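Local coordinates for dihydrofolate reductase (PDB 3TQ9), which probably reduces 7,8-dihydrofolate to tetrahydrofolate with NADPH, a step that supplies folate cofactor for glycine, purine and DNA-precursor synthesis, at residues L5-D10 with V125-W130; R59-T64 with D75-L80. One frame throughout, in Å; residues are numbered along the deposited sequence.

Contact 1. Residues L5-D10 with V125-W130; sequences LIAAMD and VYFPEW. With MTX (methotrexate), chain C.
Phe127 pushes its ring into a hollow formed by Leu5, Ala7 and Met9, the alternate residues on one side of strand 5-10. The floor is Ala7, whose short side chain lets the ring come close: Ala7 CB lies 3.4 Å from Phe127 CD1, meeting the ring obliquely. One wall is the methyl end of Met9. Met9 CE sits over one face of the Phe127 ring, 3.6 Å from its centroid and 21° off the normal, a CH-pi contact. The bend at Met9 chi3 (66°) folds CE back over the ring, while SD meets the edge of Trp130. Met9 SD lies 3.9 Å from Trp130 CZ3, at the indole edge and near its plane, a Met-aromatic contact. Leu5 closes the far end more loosely, Leu5 CD2 being 4.1 Å from Phe127 CZ. The ring face opposite Met9 is occupied by CD of Pro128, and Ile15 and Phe102 also pack on Phe127.

The join is wholly apolar, and residues 5-9 and 127-130 run 115° apart, so the loop crosses the strand rather than pairing with it. On the strand's other side, Ile6 O accepts a 2.8 Å hydrogen bond from NA4 of methotrexate, and Ala8 CB approaches methotrexate N1 at 3.4 Å. A central strand with an aromatic-filled hydrophobic core behind it and the pteridine pocket in front is characteristic of the dihydrofolate reductase fold.

Contact 2. Residues R59-T64 with D75-L80; sequences RNIVIT and DIFYSL. With NDP (NADPH dihydro-nicotinamide-adenine-dinucleotide phosphate), chain B.
Strands 59-63 and 75-77 pair in parallel at the edge of the mixed dihydrofolate reductase sheet, their axes 4.7 Å apart and 29° from alignment. Four backbone hydrogen bonds set the register: Asp75 N to Asn60 O, Val62 N to Asp75 O, Phe77 N to Val62 O and Thr64 N to Phe77 O. They alternate in direction, as parallel pairing requires.

A salt bridge lies at one end. Arg59 grips Asp75 side-on, Arg59 NE and NH2 both reaching Asp75 OD2, at 2.7 and 2.9 Å, from opposite faces of the carboxylate. One oxygen takes both bonds, with the guanidinium and carboxylate planes 75° apart.

Apolar contacts line both faces of the sheet. With Ile61, Ile63 and Phe77 on one face, Ile61 CG2 abuts the Phe77 edge, 3.3 Å from Phe77 CD2, and Ile63 CD1 lies 3.8 Å from Phe77 CB. Across the sheet, Ile76 CD1 packs against Val62 CB. Just beyond the strand end, Ile76 CG2 presses on Thr64 CG2 at a tight 3.5 Å.

Polar contact with NADPH occurs at the far end. With chi1 at -178°, Thr64 swings OG1 away from its own N toward the cofactor, and Thr64 OG1 donates to NADPH phosphate oxygen O2X at 2.6 Å.

Overall arrangement
Both contacts reach the same mixed sheet, on opposite sides of the chain's centre: contact 1 does so through the inner strand 2-10, contact 2 through the outermost strand 74-77 and its neighbour 59-63. Their centres are 20 Å apart and their nearest atoms about 7 Å, without touching. Along the chain, contact 2 is nested inside the loop that contact 1 closes. NADPH spans the interval. Its nicotinamide amide N7N is hydrogen-bonded to Ala8 O at contact 1, while its adenine passes the 59-64 and 75-80 segments and its 2'-phosphate reaches contact 2. Methotrexate is hydrogen-bonded at contact 1 and also to Asp28 and Arg58; the side chain of Asn60 in contact 2 is about 8 Å from methotrexate, nearest atoms.

Contact 1. Residues L5-D10 with V125-W130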
loop_
_atom_site.group_PDB
_atom_site.type_symbol
_atom_site.label_atom_id
_atom_site.label_comp_id
_atom_site.label_asym_id
_atom_site.label_seq_id
_atom_site.Cartn_x
_atom_site.Cartn_y
_atom_site.Cartn_z
ATOM N N LEU A 5 -5.219 -2.328 2.939
ATOM C CA LEU A 5 -4.072 -1.424 2.843
ATOM C C LEU A 5 -2.896 -2.101 3.522
ATOM O O LEU A 5 -3.023 -2.565 4.651
ATOM C CB LEU A 5 -4.351 -0.084 3.532
ATOM C CG LEU A 5 -5.171 1.003 2.820
ATOM C CD1 LEU A 5 -6.371 0.434 2.141
ATOM C CD2 LEU A 5 -5.594 2.064 3.813
ATOM N N ILE A 6 -1.762 -2.170 2.827
ATOM C CA ILE A 6 -0.510 -2.647 3.406
ATOM C C ILE A 6 0.496 -1.493 3.361
ATOM O O ILE A 6 0.725 -0.898 2.306
ATOM C CB ILE A 6 0.021 -3.930 2.675
ATOM C CG1 ILE A 6 1.202 -4.547 3.430
ATOM C CG2 ILE A 6 0.403 -3.650 1.221
ATOM C CD1 ILE A 6 1.569 -5.925 2.936
ATOM N N ALA A 7 1.062 -1.142 4.511
ATOM C CA ALA A 7 1.999 -0.016 4.579
ATOM C C ALA A 7 3.079 -0.286 5.607
ATOM O O ALA A 7 2.825 -0.953 6.605
ATOM C CB ALA A 7 1.263 1.267 4.910
ATOM N N ALA A 8 4.292 0.194 5.329
ATOM C CA ALA A 8 5.367 0.238 6.309
ATOM C C ALA A 8 5.561 1.697 6.692
ATOM O O ALA A 8 5.650 2.567 5.820
ATOM C CB ALA A 8 6.644 -0.338 5.741
ATOM N N MET A 9 5.612 1.961 7.993
ATOM C CA MET A 9 5.653 3.328 8.508
ATOM C C MET A 9 6.378 3.365 9.840
ATOM O O MET A 9 6.404 2.365 10.544
ATOM C CB MET A 9 4.225 3.849 8.697
ATOM C CG MET A 9 3.482 3.210 9.875
ATOM S SD MET A 9 1.768 3.698 9.982
ATOM C CE MET A 9 1.140 2.936 8.486
ATOM N N ASP A 10 6.952 4.514 10.191
ATOM C CA ASP A 10 7.590 4.683 11.506
ATOM C C ASP A 10 6.579 5.197 12.546
ATOM O O ASP A 10 5.381 5.253 12.272
ATOM C CB ASP A 10 8.836 5.581 11.400
ATOM C CG ASP A 10 8.503 7.053 11.209
ATOM O OD1 ASP A 10 7.315 7.424 11.257
ATOM O OD2 ASP A 10 9.443 7.850 11.010
ATOM N N VAL A 125 6.498 12.471 3.054
ATOM C CA VAL A 125 5.165 11.891 2.835
ATOM C C VAL A 125 4.796 10.969 4.002
ATOM O O VAL A 125 5.674 10.355 4.619
ATOM C CB VAL A 125 5.040 11.153 1.468
ATOM C CG1 VAL A 125 5.949 11.792 0.423
ATOM C CG2 VAL A 125 5.351 9.684 1.611
ATOM N N TYR A 126 3.497 10.893 4.298
ATOM C CA TYR A 126 2.992 10.216 5.498
ATOM C C TYR A 126 1.790 9.338 5.187
ATOM O O TYR A 126 1.069 9.574 4.211
ATOM C CB TYR A 126 2.592 11.245 6.563
ATOM C CG TYR A 126 3.762 11.961 7.201
ATOM C CD1 TYR A 126 4.331 11.490 8.382
ATOM C CD2 TYR A 126 4.306 13.103 6.624
ATOM C CE1 TYR A 126 5.411 12.138 8.974
ATOM C CE2 TYR A 126 5.389 13.759 7.207
ATOM C CZ TYR A 126 5.935 13.271 8.380
ATOM O OH TYR A 126 7.008 13.917 8.961
ATOM N N PHE A 127 1.589 8.321 6.023
ATOM C CA PHE A 127 0.391 7.487 5.960
ATOM C C PHE A 127 -0.685 8.211 6.754
ATOM O O PHE A 127 -0.427 8.665 7.869
ATOM C CB PHE A 127 0.668 6.107 6.562
ATOM C CG PHE A 127 -0.486 5.154 6.476
ATOM C CD1 PHE A 127 -0.506 4.156 5.524
ATOM C CD2 PHE A 127 -1.546 5.242 7.360
ATOM C CE1 PHE A 127 -1.561 3.269 5.454
ATOM C CE2 PHE A 127 -2.607 4.359 7.293
ATOM C CZ PHE A 127 -2.615 3.373 6.345
ATOM N N PRO A 128 -1.896 8.319 6.195
ATOM C CA PRO A 128 -2.972 9.119 6.785
ATOM C C PRO A 128 -3.409 8.640 8.167
ATOM O O PRO A 128 -3.359 7.440 8.439
ATOM C CB PRO A 128 -4.116 8.905 5.797
ATOM C CG PRO A 128 -3.837 7.575 5.210
ATOM C CD PRO A 128 -2.375 7.582 5.011
ATOM N N GLU A 129 -3.861 9.559 9.021
ATOM C CA GLU A 129 -4.296 9.170 10.362
ATOM C C GLU A 129 -5.582 8.362 10.290
ATOM O O GLU A 129 -6.509 8.714 9.558
ATOM C CB GLU A 129 -4.484 10.369 11.304
ATOM C CG GLU A 129 -4.282 9.977 12.783
ATOM C CD GLU A 129 -4.668 11.064 13.783
ATOM O OE1 GLU A 129 -5.588 11.860 13.495
ATOM O OE2 GLU A 129 -4.056 11.102 14.876
ATOM N N TRP A 130 -5.613 7.267 11.044
ATOM C CA TRP A 130 -6.809 6.447 11.164
ATOM C C TRP A 130 -7.359 6.525 12.594
ATOM O O TRP A 130 -6.598 6.506 13.576
ATOM C CB TRP A 130 -6.527 4.998 10.746
ATOM C CG TRP A 130 -5.637 4.210 11.666
ATOM C CD1 TRP A 130 -6.034 3.372 12.662
ATOM C CD2 TRP A 130 -4.203 4.159 11.646
ATOM N NE1 TRP A 130 -4.940 2.813 13.278
ATOM C CE2 TRP A 130 -3.804 3.277 12.669
ATOM C CE3 TRP A 130 -3.220 4.775 10.867
ATOM C CZ2 TRP A 130 -2.462 2.996 12.933
ATOM C CZ3 TRP A 130 -1.884 4.496 11.136
ATOM C CH2 TRP A 130 -1.522 3.615 12.158
HETATM N N1 MTX C . 6.418 -2.376 3.002
HETATM C C2 MTX C . 5.152 -2.717 3.443
HETATM N NA2 MTX C . 5.003 -3.380 4.578
HETATM N N3 MTX C . 4.032 -2.368 2.714
HETATM C C4 MTX C . 4.152 -1.679 1.527
HETATM N NA4 MTX C . 3.064 -1.350 0.834
HETATM C C4A MTX C . 5.417 -1.330 1.070
HETATM N N5 MTX C . 5.548 -0.640 -0.118
HETATM C C6 MTX C . 6.793 -0.299 -0.579
HETATM C C7 MTX C . 7.937 -0.642 0.152
HETATM N N8 MTX C . 7.817 -1.341 1.346
HETATM C C8A MTX C . 6.558 -1.683 1.811
HETATM C C9 MTX C . 6.868 0.447 -1.882
HETATM N N10 MTX C . 8.162 0.261 -2.516
HETATM C CM MTX C . 8.995 1.468 -2.682
HETATM C C11 MTX C . 9.783 -3.560 -3.327
HETATM C C12 MTX C . 10.590 -2.436 -3.351
HETATM C C13 MTX C . 10.054 -1.182 -3.079
HETATM C C14 MTX C . 8.695 -1.043 -2.789
HETATM C C15 MTX C . 7.891 -2.184 -2.774
HETATM C C16 MTX C . 8.434 -3.436 -3.043
HETATM C C MTX C . 10.391 -4.899 -3.623
HETATM O O MTX C . 11.612 -4.943 -4.330
HETATM N N MTX C . 9.779 -6.012 -3.229
HETATM C CA MTX C . 9.950 -7.246 -3.972
HETATM C CT MTX C . 8.737 -8.100 -3.891
HETATM O O1 MTX C . 7.827 -7.809 -3.094
HETATM O O2 MTX C . 8.631 -9.102 -4.635
HETATM C CB MTX C . 11.159 -8.048 -3.498
HETATM C CG MTX C . 11.499 -7.829 -2.033
HETATM C CD MTX C . 12.711 -8.669 -1.713
HETATM O OE1 MTX C . 12.562 -9.785 -1.150
HETATM O OE2 MTX C . 13.865 -8.261 -2.015
#

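Contact 2. Residues R59-T64 with D75-L80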
loop_
_atom_site.group_PDB
_atom_site.type_symbol
_atom_site.label_atom_id
_atom_site.label_comp_id
_atom_site.label_asym_id
_atom_site.label_seq_id
_atom_site.Cartn_x
_atom_site.Cartn_y
_atom_site.Cartn_z
ATOM N N ARG A 59 -0.437 -8.965 -10.190
ATOM C CA ARG A 59 -1.064 -8.076 -11.148
ATOM C C ARG A 59 -0.808 -6.673 -10.663
ATOM O O ARG A 59 -1.398 -6.236 -9.672
ATOM C CB ARG A 59 -2.565 -8.340 -11.268
ATOM C CG ARG A 59 -3.226 -7.532 -12.358
ATOM C CD ARG A 59 -4.677 -7.911 -12.511
ATOM N NE ARG A 59 -5.367 -6.975 -13.390
ATOM C CZ ARG A 59 -6.680 -6.956 -13.598
ATOM N NH1 ARG A 59 -7.479 -7.824 -12.983
ATOM N NH2 ARG A 59 -7.196 -6.056 -14.428
ATOM N N ASN A 60 0.102 -5.980 -11.339
ATOM C CA ASN A 60 0.426 -4.625 -10.982
ATOM C C ASN A 60 -0.602 -3.715 -11.599
ATOM O O ASN A 60 -0.787 -3.736 -12.811
ATOM C CB ASN A 60 1.810 -4.254 -11.485
ATOM C CG ASN A 60 2.907 -4.878 -10.672
ATOM O OD1 ASN A 60 3.605 -4.187 -9.942
ATOM N ND2 ASN A 60 3.079 -6.189 -10.798
ATOM N N ILE A 61 -1.277 -2.925 -10.766
ATOM C CA ILE A 61 -2.278 -1.971 -11.234
ATOM C C ILE A 61 -1.846 -0.582 -10.818
ATOM O O ILE A 61 -1.650 -0.329 -9.626
ATOM C CB ILE A 61 -3.673 -2.281 -10.654
ATOM C CG1 ILE A 61 -4.045 -3.745 -10.923
ATOM C CG2 ILE A 61 -4.713 -1.350 -11.251
ATOM C CD1 ILE A 61 -5.467 -4.101 -10.601
ATOM N N VAL A 62 -1.694 0.313 -11.794
ATOM C CA VAL A 62 -1.213 1.683 -11.542
ATOM C C VAL A 62 -2.281 2.757 -11.845
ATOM O O VAL A 62 -2.927 2.728 -12.899
ATOM C CB VAL A 62 0.083 1.967 -12.356
ATOM C CG1 VAL A 62 0.571 3.405 -12.143
ATOM C CG2 VAL A 62 1.177 0.939 -11.990
ATOM N N ILE A 63 -2.452 3.700 -10.912
ATOM C CA ILE A 63 -3.428 4.770 -11.043
ATOM C C ILE A 63 -2.714 6.061 -11.445
ATOM O O ILE A 63 -1.809 6.516 -10.744
ATOM C CB ILE A 63 -4.212 5.015 -9.726
ATOM C CG1 ILE A 63 -4.725 3.701 -9.128
ATOM C CG2 ILE A 63 -5.373 5.983 -9.964
ATOM C CD1 ILE A 63 -5.443 2.822 -10.078
ATOM N N THR A 64 -3.111 6.626 -12.583
ATOM C CA THR A 64 -2.554 7.877 -13.074
ATOM C C THR A 64 -3.670 8.718 -13.651
ATOM O O THR A 64 -4.751 8.206 -13.914
ATOM C CB THR A 64 -1.486 7.656 -14.167
ATOM O OG1 THR A 64 -0.950 8.929 -14.569
ATOM C CG2 THR A 64 -2.071 6.930 -15.385
ATOM N N ASP A 75 -1.383 -2.779 -15.457
ATOM C CA ASP A 75 -2.662 -2.245 -15.928
ATOM C C ASP A 75 -2.805 -0.828 -15.409
ATOM O O ASP A 75 -2.529 -0.570 -14.242
ATOM C CB ASP A 75 -3.849 -3.072 -15.421
ATOM C CG ASP A 75 -3.853 -4.479 -15.954
ATOM O OD1 ASP A 75 -3.093 -4.766 -16.902
ATOM O OD2 ASP A 75 -4.622 -5.310 -15.418
ATOM N N ILE A 76 -3.230 0.082 -16.282
ATOM C CA ILE A 76 -3.430 1.487 -15.928
ATOM C C ILE A 76 -4.906 1.768 -15.741
ATOM O O ILE A 76 -5.717 1.379 -16.568
ATOM C CB ILE A 76 -2.951 2.423 -17.040
ATOM C CG1 ILE A 76 -1.494 2.133 -17.413
ATOM C CG2 ILE A 76 -3.134 3.878 -16.618
ATOM C CD1 ILE A 76 -0.514 2.477 -16.342
ATOM N N PHE A 77 -5.250 2.450 -14.656
ATOM C CA PHE A 77 -6.605 2.961 -14.467
ATOM C C PHE A 77 -6.538 4.439 -14.122
ATOM O O PHE A 77 -5.539 4.916 -13.587
ATOM C CB PHE A 77 -7.330 2.192 -13.365
ATOM C CG PHE A 77 -7.714 0.785 -13.746
ATOM C CD1 PHE A 77 -8.933 0.523 -14.354
ATOM C CD2 PHE A 77 -6.867 -0.278 -13.464
ATOM C CE1 PHE A 77 -9.297 -0.776 -14.686
ATOM C CE2 PHE A 77 -7.216 -1.576 -13.790
ATOM C CZ PHE A 77 -8.435 -1.828 -14.403
ATOM N N TYR A 78 -7.602 5.164 -14.429
ATOM C CA TYR A 78 -7.579 6.612 -14.305
ATOM C C TYR A 78 -8.214 7.127 -13.008
ATOM O O TYR A 78 -8.282 8.334 -12.779
ATOM C CB TYR A 78 -8.207 7.250 -15.543
ATOM C CG TYR A 78 -7.493 6.875 -16.833
ATOM C CD1 TYR A 78 -6.100 6.858 -16.904
ATOM C CD2 TYR A 78 -8.206 6.558 -17.981
ATOM C CE1 TYR A 78 -5.443 6.523 -18.067
ATOM C CE2 TYR A 78 -7.552 6.225 -19.157
ATOM C CZ TYR A 78 -6.171 6.209 -19.187
ATOM O OH TYR A 78 -5.505 5.879 -20.337
ATOM N N SER A 79 -8.653 6.210 -12.154
ATOM C CA SER A 79 -9.072 6.564 -10.811
ATOM C C SER A 79 -9.017 5.305 -10.005
ATOM O O SER A 79 -9.008 4.216 -10.576
ATOM C CB SER A 79 -10.490 7.140 -10.805
ATOM O OG SER A 79 -11.367 6.345 -11.584
ATOM N N LEU A 80 -8.959 5.445 -8.686
ATOM C CA LEU A 80 -9.038 4.293 -7.803
ATOM C C LEU A 80 -10.391 3.619 -7.981
ATOM O O LEU A 80 -10.481 2.402 -7.900
ATOM C CB LEU A 80 -8.833 4.696 -6.337
ATOM C CG LEU A 80 -8.870 3.577 -5.293
ATOM C CD1 LEU A 80 -7.803 2.523 -5.573
ATOM C CD2 LEU A 80 -8.715 4.164 -3.883
HETATM P PA NDP B . 1.521 8.084 -4.848
HETATM O O1A NDP B . 0.225 8.155 -4.098
HETATM O O2A NDP B . 2.300 6.804 -4.828
HETATM O O5B NDP B . 1.193 8.426 -6.363
HETATM C C5B NDP B . 0.659 9.710 -6.671
HETATM C C4B NDP B . 0.189 9.722 -8.116
HETATM O O4B NDP B . -0.839 8.742 -8.280
HETATM C C3B NDP B . -0.449 11.023 -8.581
HETATM O O3B NDP B . 0.491 12.000 -9.011
HETATM C C2B NDP B . -1.279 10.541 -9.735
HETATM O O2B NDP B . -0.428 10.229 -10.833
HETATM C C1B NDP B . -1.817 9.221 -9.208
HETATM N N9A NDP B . -3.104 9.315 -8.502
HETATM C C8A NDP B . -3.286 9.334 -7.173
HETATM N N7A NDP B . -4.608 9.411 -6.876
HETATM C C5A NDP B . -5.278 9.430 -8.042
HETATM C C6A NDP B . -6.683 9.501 -8.463
HETATM N N6A NDP B . -7.678 9.564 -7.548
HETATM N N1A NDP B . -6.949 9.496 -9.786
HETATM C C2A NDP B . -5.972 9.434 -10.704
HETATM N N3A NDP B . -4.684 9.368 -10.377
HETATM C C4A NDP B . -4.284 9.367 -9.099
HETATM O O3 NDP B . 2.511 9.300 -4.478
HETATM P PN NDP B . 3.142 9.675 -3.034
HETATM O O1N NDP B . 2.083 10.137 -2.064
HETATM O O2N NDP B . 4.277 10.605 -3.347
HETATM O O5D NDP B . 3.762 8.316 -2.486
HETATM C C5D NDP B . 5.052 7.901 -2.919
HETATM C C4D NDP B . 5.952 7.933 -1.706
HETATM O O4D NDP B . 5.462 7.005 -0.737
HETATM C C3D NDP B . 7.348 7.480 -2.076
HETATM O O3D NDP B . 8.296 8.063 -1.176
HETATM C C2D NDP B . 7.276 5.990 -1.864
HETATM O O2D NDP B . 8.590 5.430 -1.746
HETATM C C1D NDP B . 6.421 5.945 -0.595
HETATM N N1N NDP B . 5.685 4.705 -0.357
HETATM C C2N NDP B . 5.845 4.128 0.835
HETATM C C3N NDP B . 5.190 2.968 1.169
HETATM C C7N NDP B . 5.391 2.352 2.510
HETATM O O7N NDP B . 4.799 1.333 2.785
HETATM N N7N NDP B . 6.228 2.918 3.371
HETATM C C4N NDP B . 4.268 2.361 0.155
HETATM C C5N NDP B . 4.148 3.043 -1.121
HETATM C C6N NDP B . 4.872 4.213 -1.310
HETATM P P2B NDP B . -0.091 11.170 -12.083
HETATM O O1X NDP B . 0.820 12.155 -11.412
HETATM O O2X NDP B . 0.635 10.291 -13.072
HETATM O O3X NDP B . -1.410 11.664 -12.607
#